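Local coordinates for pmbA-related protein (Thermotoga maritima, PDB 1VL4), which is of uncertain function but belongs to a family of probable metallopeptidases and is a putative modulator of DNA gyrase, at residues I65-F76 against C87-K98; K103-K111 against I165-V173. All blocks are in the same frame, centred on the assembly; numbering follows the deposited sequence. Where two conformers were deposited one is given.

Interaction 1 of 2, residues I65-F76 against C87-K98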
loop_
_atom_site.group_PDB
_atom_site.type_symbol
_atom_site.label_atom_id
_atom_site.label_comp_id
_atom_site.label_asym_id
_atom_site.label_seq_id
_atom_site.Cartn_x
_atom_site.Cartn_y
_atom_site.Cartn_z
ATOM N N ILE A 65 7.476 -14.832 16.705
ATOM C CA ILE A 65 8.382 -15.518 17.618
ATOM C C ILE A 65 9.791 -14.928 17.401
ATOM O O ILE A 65 10.351 -15.039 16.291
ATOM C CB ILE A 65 8.394 -16.991 17.353
ATOM C CG1 ILE A 65 7.014 -17.610 17.597
ATOM C CG2 ILE A 65 9.449 -17.718 18.252
ATOM C CD1 ILE A 65 6.484 -18.403 16.477
ATOM N N LYS A 66 10.340 -14.265 18.421
ATOM C CA LYS A 66 11.669 -13.681 18.289
ATOM C C LYS A 66 12.622 -14.255 19.353
ATOM O O LYS A 66 12.307 -14.214 20.559
ATOM C CB LYS A 66 11.578 -12.178 18.415
ATOM C CG LYS A 66 12.875 -11.410 18.195
ATOM C CD LYS A 66 12.603 -9.926 18.267
ATOM C CE LYS A 66 12.235 -9.314 16.911
ATOM N NZ LYS A 66 12.103 -7.819 16.987
ATOM N N VAL A 67 13.756 -14.773 18.903
ATOM C CA VAL A 67 14.763 -15.365 19.801
ATOM C C VAL A 67 15.997 -14.452 19.852
ATOM O O VAL A 67 16.451 -13.973 18.796
ATOM C CB VAL A 67 15.161 -16.740 19.339
ATOM C CG1 VAL A 67 16.324 -17.266 20.147
ATOM C CG2 VAL A 67 13.956 -17.696 19.425
ATOM N N LEU A 68 16.529 -14.248 21.071
ATOM C CA LEU A 68 17.620 -13.285 21.354
ATOM C C LEU A 68 18.799 -14.073 21.894
ATOM O O LEU A 68 18.657 -14.817 22.839
ATOM C CB LEU A 68 17.156 -12.247 22.327
ATOM C CG LEU A 68 18.154 -11.208 22.839
ATOM C CD1 LEU A 68 18.596 -10.275 21.734
ATOM C CD2 LEU A 68 17.474 -10.423 23.959
ATOM N N LYS A 69 19.931 -13.998 21.208
ATOM C CA LYS A 69 21.167 -14.629 21.662
ATOM C C LYS A 69 22.343 -13.694 21.403
ATOM O O LYS A 69 22.598 -13.340 20.271
ATOM C CB LYS A 69 21.408 -15.939 20.946
ATOM C CG LYS A 69 22.466 -16.831 21.595
ATOM C CD LYS A 69 22.675 -18.072 20.753
ATOM C CE LYS A 69 23.689 -19.062 21.319
ATOM N NZ LYS A 69 24.000 -20.101 20.292
ATOM N N ASP A 70 23.025 -13.278 22.471
ATOM C CA ASP A 70 24.236 -12.452 22.405
ATOM C C ASP A 70 23.930 -11.177 21.673
ATOM O O ASP A 70 24.712 -10.747 20.832
ATOM C CB ASP A 70 25.406 -13.171 21.715
ATOM C CG ASP A 70 25.903 -14.386 22.485
ATOM O OD1 ASP A 70 25.906 -14.327 23.736
ATOM O OD2 ASP A 70 26.294 -15.390 21.832
ATOM N N GLY A 71 22.756 -10.628 21.950
ATOM C CA GLY A 71 22.335 -9.374 21.380
ATOM C C GLY A 71 21.860 -9.424 19.936
ATOM O O GLY A 71 21.512 -8.395 19.411
ATOM N N LYS A 72 21.870 -10.605 19.325
ATOM C CA LYS A 72 21.362 -10.818 17.984
ATOM C C LYS A 72 19.966 -11.439 18.098
ATOM O O LYS A 72 19.732 -12.248 19.016
ATOM C CB LYS A 72 22.273 -11.763 17.236
ATOM C CG LYS A 72 23.507 -11.120 16.668
ATOM C CD LYS A 72 24.320 -12.154 15.935
ATOM C CE LYS A 72 25.815 -11.872 16.091
ATOM N NZ LYS A 72 26.587 -12.645 15.090
ATOM N N THR A 73 19.046 -11.022 17.204
ATOM C CA THR A 73 17.699 -11.631 17.076
ATOM C C THR A 73 17.465 -12.474 15.794
ATOM O O THR A 73 18.166 -12.360 14.782
ATOM C CB THR A 73 16.628 -10.629 17.196
ATOM O OG1 THR A 73 16.753 -9.632 16.166
ATOM C CG2 THR A 73 16.688 -9.954 18.518
ATOM N N GLY A 74 16.539 -13.415 15.924
ATOM C CA GLY A 74 16.090 -14.294 14.831
ATOM C C GLY A 74 14.578 -14.295 14.983
ATOM O O GLY A 74 14.061 -14.412 16.104
ATOM N N THR A 75 13.832 -14.086 13.892
ATOM C CA THR A 75 12.362 -13.885 13.992
ATOM C C THR A 75 11.595 -14.719 12.943
ATOM O O THR A 75 11.976 -14.677 11.760
ATOM C CB THR A 75 12.011 -12.384 13.815
ATOM O OG1 THR A 75 12.788 -11.592 14.716
ATOM C CG2 THR A 75 10.500 -12.082 14.071
ATOM N N PHE A 76 10.509 -15.407 13.366
ATOM C CA PHE A 76 9.596 -16.171 12.458
ATOM C C PHE A 76 8.150 -15.723 12.787
ATOM O O PHE A 76 7.815 -15.515 13.964
ATOM C CB PHE A 76 9.751 -17.670 12.600
ATOM C CG PHE A 76 8.813 -18.460 11.727
ATOM C CD1 PHE A 76 8.791 -18.248 10.341
ATOM C CD2 PHE A 76 7.892 -19.348 12.281
ATOM C CE1 PHE A 76 7.912 -19.005 9.485
ATOM C CE2 PHE A 76 7.015 -20.085 11.457
ATOM C CZ PHE A 76 7.034 -19.911 10.040
ATOM N N CYS A 87 8.707 -23.748 14.685
ATOM C CA CYS A 87 8.742 -22.288 14.777
ATOM C C CYS A 87 10.002 -21.736 15.475
ATOM O O CYS A 87 10.631 -20.793 14.988
ATOM C CB CYS A 87 7.553 -21.805 15.551
ATOM S SG CYS A 87 6.014 -21.961 14.632
ATOM N N PHE A 88 10.342 -22.327 16.620
ATOM C CA PHE A 88 11.504 -21.939 17.361
ATOM C C PHE A 88 12.766 -22.188 16.547
ATOM O O PHE A 88 13.625 -21.310 16.431
ATOM C CB PHE A 88 11.526 -22.670 18.719
ATOM C CG PHE A 88 12.786 -22.464 19.500
ATOM C CD1 PHE A 88 13.864 -23.309 19.309
ATOM C CD2 PHE A 88 12.893 -21.413 20.426
ATOM C CE1 PHE A 88 15.052 -23.158 20.024
ATOM C CE2 PHE A 88 14.077 -21.246 21.142
ATOM C CZ PHE A 88 15.159 -22.127 20.935
ATOM N N GLU A 89 12.878 -23.372 15.969
ATOM C CA GLU A 89 14.051 -23.726 15.188
ATOM C C GLU A 89 14.223 -22.792 13.973
ATOM O O GLU A 89 15.345 -22.438 13.597
ATOM C CB GLU A 89 14.007 -25.203 14.764
ATOM C CG GLU A 89 14.094 -26.238 15.933
ATOM C CD GLU A 89 15.381 -26.172 16.795
ATOM O OE1 GLU A 89 16.398 -25.563 16.370
ATOM O OE2 GLU A 89 15.369 -26.760 17.911
ATOM N N GLU A 90 13.112 -22.359 13.400
ATOM C CA GLU A 90 13.130 -21.410 12.289
ATOM C C GLU A 90 13.672 -20.062 12.748
ATOM O O GLU A 90 14.544 -19.476 12.110
ATOM C CB GLU A 90 11.720 -21.280 11.721
ATOM C CG GLU A 90 11.618 -20.495 10.438
ATOM C CD GLU A 90 12.221 -21.185 9.205
ATOM O OE1 GLU A 90 12.704 -22.334 9.245
ATOM O OE2 GLU A 90 12.245 -20.512 8.178
ATOM N N ALA A 91 13.201 -19.576 13.890
ATOM C CA ALA A 91 13.656 -18.265 14.429
ATOM C C ALA A 91 15.133 -18.356 14.784
ATOM O O ALA A 91 15.898 -17.424 14.534
ATOM C CB ALA A 91 12.865 -17.873 15.648
ATOM N N LEU A 92 15.528 -19.478 15.370
ATOM C CA LEU A 92 16.910 -19.676 15.779
ATOM C C LEU A 92 17.811 -19.629 14.532
ATOM O O LEU A 92 18.866 -18.960 14.485
ATOM C CB LEU A 92 17.022 -21.035 16.480
ATOM C CG LEU A 92 18.209 -21.227 17.419
ATOM C CD1 LEU A 92 18.058 -20.365 18.644
ATOM C CD2 LEU A 92 18.367 -22.727 17.795
ATOM N N SER A 93 17.368 -20.303 13.474
ATOM C CA SER A 93 18.162 -20.327 12.285
ATOM C C SER A 93 18.350 -18.920 11.692
ATOM O O SER A 93 19.385 -18.631 11.124
ATOM C CB SER A 93 17.625 -21.355 11.266
ATOM O OG SER A 93 18.135 -21.059 9.990
ATOM N N ASN A 94 17.388 -18.035 11.839
ATOM C CA ASN A 94 17.539 -16.678 11.373
ATOM C C ASN A 94 18.471 -15.778 12.189
ATOM O O ASN A 94 18.687 -14.612 11.822
ATOM C CB ASN A 94 16.175 -16.014 11.231
ATOM C CG ASN A 94 15.308 -16.673 10.117
ATOM O OD1 ASN A 94 15.817 -17.328 9.221
ATOM N ND2 ASN A 94 14.006 -16.468 10.201
ATOM N N LEU A 95 18.991 -16.281 13.307
ATOM C CA LEU A 95 20.004 -15.521 14.064
ATOM C C LEU A 95 21.223 -15.188 13.215
ATOM O O LEU A 95 21.798 -14.145 13.381
ATOM C CB LEU A 95 20.483 -16.280 15.299
ATOM C CG LEU A 95 19.578 -16.153 16.522
ATOM C CD1 LEU A 95 20.136 -17.086 17.610
ATOM C CD2 LEU A 95 19.446 -14.736 17.043
ATOM N N GLN A 96 21.589 -16.066 12.304
ATOM C CA GLN A 96 22.719 -15.824 11.396
ATOM C C GLN A 96 22.521 -14.741 10.307
ATOM O O GLN A 96 23.453 -14.413 9.577
ATOM C CB GLN A 96 23.079 -17.144 10.718
ATOM C CG GLN A 96 21.997 -17.586 9.777
ATOM C CD GLN A 96 22.232 -18.910 9.175
ATOM O OE1 GLN A 96 23.084 -19.059 8.305
ATOM N NE2 GLN A 96 21.452 -19.894 9.592
ATOM N N VAL A 97 21.316 -14.212 10.152
ATOM C CA VAL A 97 21.031 -13.234 9.077
ATOM C C VAL A 97 21.645 -11.874 9.501
ATOM O O VAL A 97 20.954 -10.858 9.680
ATOM C CB VAL A 97 19.484 -13.188 8.784
ATOM C CG1 VAL A 97 19.162 -12.261 7.633
ATOM C CG2 VAL A 97 18.974 -14.597 8.467
ATOM N N LYS A 98 22.979 -11.903 9.670
ATOM C CA LYS A 98 23.786 -10.983 10.564
ATOM C C LYS A 98 23.946 -11.603 11.972
ATOM O O LYS A 98 23.001 -11.638 12.773
ATOM C CB LYS A 98 23.259 -9.523 10.639
ATOM C CG LYS A 98 24.205 -8.458 10.038
ATOM C CD LYS A 98 24.345 -8.664 8.529
ATOM C CE LYS A 98 25.350 -7.723 7.882
ATOM N NZ LYS A 98 25.846 -8.294 6.590
HETATM O O HOH W 1 19.548 -12.108 12.254
#

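Interaction 2 of 2, residues K103-K111 against I165-V173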
loop_
_atom_site.group_PDB
_atom_site.type_symbol
_atom_site.label_atom_id
_atom_site.label_comp_id
_atom_site.label_asym_id
_atom_site.label_seq_id
_atom_site.Cartn_x
_atom_site.Cartn_y
_atom_site.Cartn_z
ATOM N N LYS A 103 24.038 -5.571 21.064
ATOM C CA LYS A 103 23.138 -4.683 20.324
ATOM C C LYS A 103 21.682 -4.785 20.822
ATOM O O LYS A 103 21.258 -3.933 21.596
ATOM C CB LYS A 103 23.210 -4.955 18.806
ATOM C CG LYS A 103 24.622 -5.246 18.279
ATOM C CD LYS A 103 24.605 -5.700 16.805
ATOM C CE LYS A 103 25.536 -4.841 15.943
ATOM N NZ LYS A 103 25.243 -5.014 14.507
ATOM N N GLU A 104 20.911 -5.791 20.388
ATOM C CA GLU A 104 19.459 -5.826 20.714
ATOM C C GLU A 104 19.182 -6.318 22.133
ATOM O O GLU A 104 19.948 -7.096 22.719
ATOM C CB GLU A 104 18.651 -6.734 19.759
ATOM C CG GLU A 104 18.717 -6.417 18.232
ATOM C CD GLU A 104 17.746 -5.349 17.789
ATOM O OE1 GLU A 104 16.653 -5.230 18.388
ATOM O OE2 GLU A 104 18.089 -4.610 16.842
ATOM N N TYR A 105 18.030 -5.910 22.662
ATOM C CA TYR A 105 17.544 -6.539 23.878
ATOM C C TYR A 105 16.029 -6.511 24.055
ATOM O O TYR A 105 15.287 -5.844 23.310
ATOM C CB TYR A 105 18.268 -5.974 25.108
ATOM C CG TYR A 105 18.120 -4.516 25.258
ATOM C CD1 TYR A 105 18.868 -3.650 24.483
ATOM C CD2 TYR A 105 17.219 -3.994 26.191
ATOM C CE1 TYR A 105 18.718 -2.286 24.618
ATOM C CE2 TYR A 105 17.064 -2.643 26.352
ATOM C CZ TYR A 105 17.813 -1.780 25.566
ATOM O OH TYR A 105 17.637 -0.418 25.743
ATOM N N PHE A 106 15.582 -7.346 24.985
ATOM C CA PHE A 106 14.185 -7.420 25.377
ATOM C C PHE A 106 13.970 -6.643 26.678
ATOM O O PHE A 106 14.890 -6.497 27.488
ATOM C CB PHE A 106 13.763 -8.858 25.638
ATOM C CG PHE A 106 13.749 -9.762 24.414
ATOM C CD1 PHE A 106 13.680 -9.250 23.107
ATOM C CD2 PHE A 106 13.755 -11.153 24.591
ATOM C CE1 PHE A 106 13.624 -10.143 21.989
ATOM C CE2 PHE A 106 13.717 -12.041 23.483
ATOM C CZ PHE A 106 13.660 -11.514 22.173
ATOM N N PHE A 107 12.732 -6.223 26.858
ATOM C CA PHE A 107 12.256 -5.561 28.033
ATOM C C PHE A 107 11.802 -6.568 29.093
ATOM O O PHE A 107 11.105 -7.546 28.803
ATOM C CB PHE A 107 11.109 -4.608 27.667
ATOM C CG PHE A 107 10.842 -3.557 28.702
ATOM C CD1 PHE A 107 11.803 -2.606 28.987
ATOM C CD2 PHE A 107 9.641 -3.497 29.373
ATOM C CE1 PHE A 107 11.549 -1.598 29.923
ATOM C CE2 PHE A 107 9.400 -2.500 30.335
ATOM C CZ PHE A 107 10.354 -1.547 30.591
ATOM N N GLU A 108 12.208 -6.314 30.326
ATOM C CA GLU A 108 11.891 -7.177 31.452
ATOM C C GLU A 108 10.505 -6.943 32.024
ATOM O O GLU A 108 9.921 -5.893 31.871
ATOM C CB GLU A 108 12.921 -6.925 32.570
ATOM C CG GLU A 108 14.301 -7.362 32.210
ATOM C CD GLU A 108 15.279 -7.110 33.333
ATOM O OE1 GLU A 108 15.709 -5.937 33.469
ATOM O OE2 GLU A 108 15.595 -8.074 34.077
ATOM N N GLY A 109 9.980 -7.938 32.727
ATOM C CA GLY A 109 8.710 -7.836 33.412
ATOM C C GLY A 109 8.816 -6.940 34.627
ATOM O O GLY A 109 9.917 -6.508 34.988
ATOM N N GLY A 110 7.668 -6.621 35.218
ATOM C CA GLY A 110 7.619 -5.937 36.514
ATOM C C GLY A 110 7.293 -4.453 36.540
ATOM O O GLY A 110 7.134 -3.899 37.626
ATOM N N LYS A 111 7.219 -3.784 35.387
ATOM C CA LYS A 111 6.897 -2.365 35.371
ATOM C C LYS A 111 5.403 -2.109 35.546
ATOM O O LYS A 111 4.600 -3.015 35.359
ATOM C CB LYS A 111 7.349 -1.736 34.048
ATOM C CG LYS A 111 8.854 -1.699 33.866
ATOM C CD LYS A 111 9.563 -0.772 34.865
ATOM C CE LYS A 111 11.086 -0.878 34.747
ATOM N NZ LYS A 111 11.760 0.105 35.657
ATOM N N ILE A 165 2.084 -9.485 24.547
ATOM C CA ILE A 165 3.541 -9.623 24.417
ATOM C C ILE A 165 4.083 -10.299 25.675
ATOM O O ILE A 165 3.786 -9.883 26.814
ATOM C CB ILE A 165 4.266 -8.330 24.100
ATOM C CG1 ILE A 165 3.549 -7.547 22.984
ATOM C CG2 ILE A 165 5.755 -8.634 23.712
ATOM C CD1 ILE A 165 4.080 -6.169 22.730
ATOM N N THR A 166 4.843 -11.361 25.476
ATOM C CA THR A 166 5.450 -11.993 26.648
ATOM C C THR A 166 6.827 -12.520 26.273
ATOM O O THR A 166 7.067 -12.846 25.112
ATOM C CB THR A 166 4.499 -13.077 27.225
ATOM O OG1 THR A 166 5.052 -13.644 28.421
ATOM C CG2 THR A 166 4.244 -14.187 26.190
ATOM N N ASN A 167 7.735 -12.557 27.252
ATOM C CA ASN A 167 9.075 -13.043 27.053
ATOM C C ASN A 167 9.642 -13.740 28.304
ATOM O O ASN A 167 9.022 -13.672 29.395
ATOM C CB ASN A 167 9.978 -11.922 26.527
ATOM C CG ASN A 167 10.284 -10.871 27.533
ATOM O OD1 ASN A 167 10.387 -11.157 28.701
ATOM N ND2 ASN A 167 10.534 -9.628 27.058
ATOM N N THR A 168 10.789 -14.375 28.119
ATOM C CA THR A 168 11.459 -15.171 29.168
ATOM C C THR A 168 12.139 -14.263 30.236
ATOM O O THR A 168 12.698 -14.759 31.214
ATOM C CB THR A 168 12.455 -16.125 28.531
ATOM O OG1 THR A 168 13.296 -15.403 27.611
ATOM C CG2 THR A 168 11.687 -17.213 27.750
ATOM N N LEU A 169 12.090 -12.947 30.047
ATOM C CA LEU A 169 12.525 -11.977 31.075
ATOM C C LEU A 169 11.377 -11.524 31.974
ATOM O O LEU A 169 11.475 -10.526 32.724
ATOM C CB LEU A 169 13.212 -10.762 30.427
ATOM C CG LEU A 169 14.507 -11.019 29.685
ATOM C CD1 LEU A 169 14.220 -11.593 28.280
ATOM C CD2 LEU A 169 15.261 -9.662 29.638
ATOM N N GLY A 170 10.273 -12.250 31.914
ATOM C CA GLY A 170 9.151 -11.946 32.767
ATOM C C GLY A 170 8.123 -11.002 32.204
ATOM O O GLY A 170 7.123 -10.764 32.857
ATOM N N LEU A 171 8.331 -10.462 31.003
ATOM C CA LEU A 171 7.304 -9.616 30.400
ATOM C C LEU A 171 6.094 -10.463 30.138
ATOM O O LEU A 171 6.173 -11.621 29.638
ATOM C CB LEU A 171 7.758 -9.036 29.050
ATOM C CG LEU A 171 6.875 -7.995 28.360
ATOM C CD1 LEU A 171 6.867 -6.707 29.175
ATOM C CD2 LEU A 171 7.345 -7.732 26.896
ATOM N N ASP A 172 4.958 -9.897 30.477
ATOM C CA ASP A 172 3.672 -10.506 30.195
ATOM C C ASP A 172 2.538 -9.446 30.230
ATOM O O ASP A 172 2.012 -9.088 31.290
ATOM C CB ASP A 172 3.386 -11.626 31.172
ATOM C CG ASP A 172 2.200 -12.496 30.710
ATOM O OD1 ASP A 172 1.615 -12.195 29.638
ATOM O OD2 ASP A 172 1.908 -13.499 31.374
ATOM N N VAL A 173 2.204 -8.915 29.066
ATOM C CA VAL A 173 1.291 -7.764 28.976
ATOM C C VAL A 173 0.236 -8.068 27.938
ATOM O O VAL A 173 0.486 -8.827 27.017
ATOM C CB VAL A 173 2.085 -6.387 28.661
ATOM C CG1 VAL A 173 2.947 -6.005 29.842
ATOM C CG2 VAL A 173 2.903 -6.427 27.391
HETATM O O HOH W 2 14.147 -10.209 34.193
#

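Interaction 1 of 2, residues I65-F76 against C87-K98
Phe-76, on the edge strand of a beta hairpin, lays its side chain against the helix that follows it in the chain. Its CB touches Glu-90 CG and lies 4.0 Å from Cys-87 O. With CG anti to the backbone N (chi1 178°), the ring slants across the helix toward its Cys-87 end. CG, CD1 and CE1 lie along Glu-90 CG, which sits over one face, 3.6 Å from CD1, in a CH-pi contact. CD2 and CE2 turn to Cys-87, whose SG lies at the ring edge, 3.8 Å from CE2. Arg-41 of the second subunit also packs on this side chain. Shortened to an alanine, this residue would probably leave the Glu-90 methylene and the Cys-87 sulfur without their aromatic partner, and a gap beside the helix.

Farther along, in one of its two conformers, Val-67 meets Ala-91 and Phe-88 through CG2 and Leu-92 through CG1. Gly-74 CA is 3.1 Å from Ala-91 O, where a CB would clash. Leu-95 CD2 presses on the strand backbone, 3.3 Å from Thr-73 C. A water lies 2.9 Å from Thr-73 O and 2.7 Å from Asn-94 O. Asn-94 ND2 donates to Thr-75 O (3.1 Å) from above the carbonyl plane. Thr-75 N bonds Tyr-55 OH of the second subunit. The apolar interface thus has a polar margin, where Asn-94 bridges the strand carbonyl and the Asp-57 carboxylate of that subunit.

Interaction 2 of 2, residues K103-K111 against I165-V173
An Asx turn at the tip of the long hairpin formed by strands 148-167 and 172-188 receives the extended loop 103-111. Asn-167 is its hub. Its CG stands between the backbone N and the carbonyl carbon (chi1 71°), which turns the amide back over the type I turn from Asn-167 to Gly-170. OD1 there accepts from Leu-169 N at 2.8 Å and from Leu-171 N at 3.2 Å, the two donors coming from opposite faces of the amide plane. With its oxygen gripped twice, the amide is held so that ND2 faces the loop and donates to Phe-107 O, 2.8 Å away and nearly straight at 173°. The acceptor lies in the amide plane.

A second bond runs the other way: Gly-109 N donates to Leu-169 O at 3.0 Å, from above the carbonyl plane. Gly-109 passes close to the turn, its CA 3.4 Å from Gly-170 O, and a CB on it would clash with that oxygen. Leu-169 spreads its methyls over the loop. Leu-169 CD1 lies 3.7 Å from Phe-106 CD2, at the ring edge. Leu-169 CD2 lies 3.6 Å from Glu-108 CG. A water donates to both Glu-108 OE2 and Leu-169 O, bridging the two.

Asn-167 ND2 also bonds Gln-34 on the adjacent strand 32-48, which packs against Phe-106 as well. On another flank Phe-107 touches Leu-322 of helix 322-328, so the loop lies between the end of the long antiparallel sheet and that helix.

In the fold
Interaction 1 is complete in sequence before interaction 2 begins; their centres lie 16 Å apart. Both reach the six-stranded antiparallel sheet, interaction 1 through strands 51-69 and 72-78 at one edge and interaction 2 through the turn joining strands 148-167 and 172-188. Strand 32-48 lies between these two pairs. The contacts also meet directly: Gly-71 O is 2.8 Å from Glu-104 N, a probable hydrogen bond, and the Phe-106 ring packs on Leu-68. Segment 103-111 therefore touches both hairpins, joining sequence-distant parts of one sheet, while interaction 1 additionally faces the second subunit.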